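Local coordinates for protein L-2,4-diaminobutyric acid acetyltransferase (Geobacillus sp., PDB 6SLL) that acetylates L-2,4-diaminobutyric acid with acetyl coenzyme A as donor, a step in the biosynthesis of the chemical chaperone ectoine, at residues V119-T124 against L170-P175. Residues are numbered along the deposited sequence; the frame is centred on the assembly and turned at random.
Sequences VRFIET and LFVIGP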
ATOM      1  N   VAL B 119      -4.232 -14.454 -12.984  1.00 11.37           N
ATOM      2  CA  VAL B 119      -5.231 -13.742 -12.251  1.00 11.49           C
ATOM      3  C   VAL B 119      -6.591 -14.194 -12.747  1.00 11.54           C
ATOM      4  O   VAL B 119      -6.925 -14.135 -13.940  1.00 12.91           O
ATOM      5  CB  VAL B 119      -5.059 -12.243 -12.438  1.00 11.95           C
ATOM      6  CG1 VAL B 119      -6.306 -11.482 -11.970  1.00 11.70           C
ATOM      7  CG2 VAL B 119      -3.841 -11.730 -11.706  1.00 12.64           C
ATOM      8  N   ARG B 120      -7.417 -14.645 -11.824  0.59 11.27           N
ATOM      9  CA  ARG B 120      -8.721 -15.121 -12.146  0.59 11.87           C
ATOM     10  C   ARG B 120      -9.844 -14.143 -11.776  0.59 11.38           C
ATOM     11  O   ARG B 120     -10.941 -14.244 -12.350  0.59 11.44           O
ATOM     12  CB  ARG B 120      -8.925 -16.491 -11.528  0.59 13.13           C
ATOM     13  CG  ARG B 120      -9.916 -17.414 -12.219  0.59 16.31           C
ATOM     14  CD  ARG B 120     -10.033 -18.772 -11.504  0.59 18.94           C
ATOM     15  NE  ARG B 120     -11.160 -19.435 -12.092  0.59 26.60           N
ATOM     16  CZ  ARG B 120     -12.263 -19.832 -11.499  0.59 21.62           C
ATOM     17  NH1 ARG B 120     -12.314 -19.810 -10.112  0.59 24.93           N
ATOM     18  NH2 ARG B 120     -13.180 -20.474 -12.181  0.59 18.77           N
ATOM     19  N   PHE B 121      -9.574 -13.182 -10.881  1.00 10.95           N
ATOM     20  CA  PHE B 121     -10.515 -12.153 -10.499  1.00 10.57           C
ATOM     21  C   PHE B 121      -9.849 -10.804 -10.355  1.00 10.13           C
ATOM     22  O   PHE B 121      -8.706 -10.805  -9.845  1.00 11.01           O
ATOM     23  CB  PHE B 121     -11.212 -12.491  -9.152  1.00 12.28           C
ATOM     24  CG  PHE B 121     -12.085 -13.730  -9.217  1.00 12.27           C
ATOM     25  CD1 PHE B 121     -13.403 -13.603  -9.512  1.00 14.51           C
ATOM     26  CD2 PHE B 121     -11.570 -14.924  -8.892  1.00 14.70           C
ATOM     27  CE1 PHE B 121     -14.243 -14.703  -9.611  1.00 16.90           C
ATOM     28  CE2 PHE B 121     -12.399 -16.087  -8.914  1.00 17.66           C
ATOM     29  CZ  PHE B 121     -13.730 -15.918  -9.329  1.00 17.85           C
ATOM     30  N   ILE B 122     -10.551  -9.740 -10.674  1.00 10.24           N
ATOM     31  CA  ILE B 122     -10.194  -8.412 -10.216  1.00 10.09           C
ATOM     32  C   ILE B 122     -11.153  -8.049  -9.101  1.00 10.21           C
ATOM     33  O   ILE B 122     -12.388  -8.230  -9.245  1.00 11.92           O
ATOM     34  CB  ILE B 122     -10.267  -7.401 -11.336  1.00 11.31           C
ATOM     35  CG1 ILE B 122      -9.126  -7.602 -12.342  1.00 13.76           C
ATOM     36  CG2 ILE B 122     -10.325  -6.006 -10.806  1.00 13.60           C
ATOM     37  CD1 ILE B 122      -9.289  -6.752 -13.611  1.00 17.40           C
ATOM     38  N   GLU B 123     -10.633  -7.408  -8.046  1.00 10.34           N
ATOM     39  CA  GLU B 123     -11.392  -6.695  -7.027  1.00 10.61           C
ATOM     40  C   GLU B 123     -11.097  -5.240  -7.063  1.00  9.66           C
ATOM     41  O   GLU B 123      -9.855  -4.955  -7.184  1.00 10.03           O
ATOM     42  CB  GLU B 123     -11.115  -7.311  -5.578  1.00 10.69           C
ATOM     43  CG  GLU B 123     -11.828  -8.616  -5.328  1.00 12.03           C
ATOM     44  CD  GLU B 123     -11.607  -9.236  -4.035  1.00 12.61           C
ATOM     45  OE1 GLU B 123     -12.021 -10.422  -3.858  1.00 13.75           O
ATOM     46  OE2 GLU B 123     -11.008  -8.626  -3.083  1.00 13.24           O
ATOM     47  N   THR B 124     -12.051  -4.361  -6.868  1.00  9.85           N
ATOM     48  CA  THR B 124     -11.809  -2.917  -6.797  1.00  9.50           C
ATOM     49  C   THR B 124     -13.021  -2.324  -6.098  1.00  9.49           C
ATOM     50  O   THR B 124     -14.075  -2.921  -6.176  1.00 11.95           O
ATOM     51  CB  THR B 124     -11.560  -2.333  -8.186  1.00  9.73           C
ATOM     52  OG1 THR B 124     -10.990  -1.055  -8.072  1.00 10.21           O
ATOM     53  CG2 THR B 124     -12.797  -2.282  -9.032  1.00 11.25           C
ATOM     54  N   LEU B 170     -17.605  -3.057  -3.160  1.00 11.04           N
ATOM     55  CA  LEU B 170     -16.619  -3.961  -3.794  1.00 11.87           C
ATOM     56  C   LEU B 170     -17.142  -4.605  -5.038  1.00 11.35           C
ATOM     57  O   LEU B 170     -18.165  -5.295  -5.012  1.00 14.73           O
ATOM     58  CB  LEU B 170     -16.187  -5.049  -2.772  1.00 12.82           C
ATOM     59  CG  LEU B 170     -15.138  -5.984  -3.219  1.00 14.34           C
ATOM     60  CD1 LEU B 170     -13.783  -5.292  -3.391  1.00 16.28           C
ATOM     61  CD2 LEU B 170     -15.044  -7.172  -2.263  1.00 18.30           C
ATOM     62  N   PHE B 171     -16.452  -4.369  -6.149  1.00 11.48           N
ATOM     63  CA  PHE B 171     -16.735  -5.023  -7.413  1.00 12.31           C
ATOM     64  C   PHE B 171     -15.818  -6.170  -7.489  1.00 13.69           C
ATOM     65  O   PHE B 171     -14.599  -6.086  -7.301  1.00 15.21           O
ATOM     66  CB  PHE B 171     -16.465  -4.033  -8.576  1.00 15.82           C
ATOM     67  CG  PHE B 171     -17.518  -2.959  -8.753  1.00 17.27           C
ATOM     68  CD1 PHE B 171     -17.748  -2.002  -7.760  1.00 16.74           C
ATOM     69  CD2 PHE B 171     -18.291  -2.940  -9.872  1.00 27.88           C
ATOM     70  CE1 PHE B 171     -18.731  -1.030  -7.872  1.00 20.91           C
ATOM     71  CE2 PHE B 171     -19.244  -1.901 -10.005  1.00 32.78           C
ATOM     72  CZ  PHE B 171     -19.572  -1.089  -8.923  1.00 30.07           C
ATOM     73  N   VAL B 172     -16.343  -7.329  -7.855  1.00 14.20           N
ATOM     74  CA  VAL B 172     -15.605  -8.588  -8.099  1.00 15.23           C
ATOM     75  C   VAL B 172     -15.850  -8.971  -9.561  1.00 15.52           C
ATOM     76  O   VAL B 172     -17.034  -9.291  -9.910  1.00 16.98           O
ATOM     77  CB  VAL B 172     -15.981  -9.735  -7.164  1.00 17.52           C
ATOM     78  CG1 VAL B 172     -15.174 -11.008  -7.478  1.00 21.89           C
ATOM     79  CG2 VAL B 172     -15.743  -9.310  -5.721  1.00 19.98           C
ATOM     80  N   ILE B 173     -14.829  -8.978 -10.377  1.00 13.85           N
ATOM     81  CA  ILE B 173     -14.958  -9.273 -11.802  1.00 13.22           C
ATOM     82  C   ILE B 173     -14.250 -10.558 -12.102  1.00 12.62           C
ATOM     83  O   ILE B 173     -13.091 -10.741 -11.758  1.00 12.27           O
ATOM     84  CB  ILE B 173     -14.366  -8.183 -12.629  1.00 16.11           C
ATOM     85  CG1 ILE B 173     -15.084  -6.806 -12.388  1.00 24.34           C
ATOM     86  CG2 ILE B 173     -14.393  -8.499 -14.117  1.00 17.37           C
ATOM     87  CD1 ILE B 173     -14.306  -5.633 -12.834  1.00 28.82           C
ATOM     88  N   GLY B 174     -14.965 -11.508 -12.654  1.00 13.90           N
ATOM     89  CA  GLY B 174     -14.454 -12.826 -12.905  1.00 13.80           C
ATOM     90  C   GLY B 174     -15.470 -13.876 -12.709  1.00 13.53           C
ATOM     91  O   GLY B 174     -16.596 -13.615 -12.327  1.00 16.18           O
ATOM     92  N   PRO B 175     -15.065 -15.177 -12.949  1.00 14.52           N
ATOM     93  CA  PRO B 175     -13.687 -15.607 -13.226  1.00 13.64           C
ATOM     94  C   PRO B 175     -13.303 -15.397 -14.651  1.00 13.27           C
ATOM     95  O   PRO B 175     -14.048 -15.529 -15.595  1.00 16.58           O
ATOM     96  CB  PRO B 175     -13.733 -17.083 -12.957  1.00 15.92           C
ATOM     97  CG  PRO B 175     -15.199 -17.476 -13.208  1.00 16.51           C
ATOM     98  CD  PRO B 175     -15.981 -16.313 -12.756  1.00 15.82           C
TER
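Ile173 O takes a hydrogen bond from Ile122 N at 2.9 Å and, beside it, a CA-H...O contact from Phe121 CA at 3.2 Å. Ile173 N returns a nearly straight bond of 2.8 Å to Ile122 O. Thr124 and Phe171 repeat this doubly bonded exchange, while Glu123 and Val172 between them form the non-hydrogen-bonded pair. The result is a regular antiparallel pairing within the mixed sheet of the GNAT acetyltransferase fold, in which strand 168-173 lies between strands 121-125 and 148-154. On one face Ile122, Thr124, Phe171 and Ile173 are buried; helix 131-144 packs on Thr124, Phe171 and Ile173. The side chain of Thr124 comes within about 4 Å of the bound diaminobutyrate, next to Thr125, which lines its pocket, and its hydroxyl, anti to the backbone N (chi1 -164°), bonds to Val88 O on strand 85-93. Glu123 and Val172 occupy the other face, with the Phe121 ring beside Val172. Val172 splays its methyls, CG1 reaching Phe121 CD1 at 3.7 Å and CG2 lying near Glu123 CG, whose carboxylate OE2 is hydrogen-bonded to the hydroxyl of Tyr56 of the second subunit. Where regular pairing ends, Gly174 adopts a backbone shape that calls for glycine, and a side chain there would run into Phe121 CD1 and Arg120 O. A cis peptide then brings Pro175 CA over one face of the Phe121 ring, a CH-pi contact 4.1 Å from the centroid. Replacing this phenylalanine by an alanine would probably leave Pro175 and Val172 CG1 without their shared aromatic partner and open a gap beside Gly174. In one of its two modelled conformers Arg120 lays a guanidinium face against Pro175 CB, while NH2 forms a salt bridge with Asp179 and NE a hydrogen bond to Phe177 O.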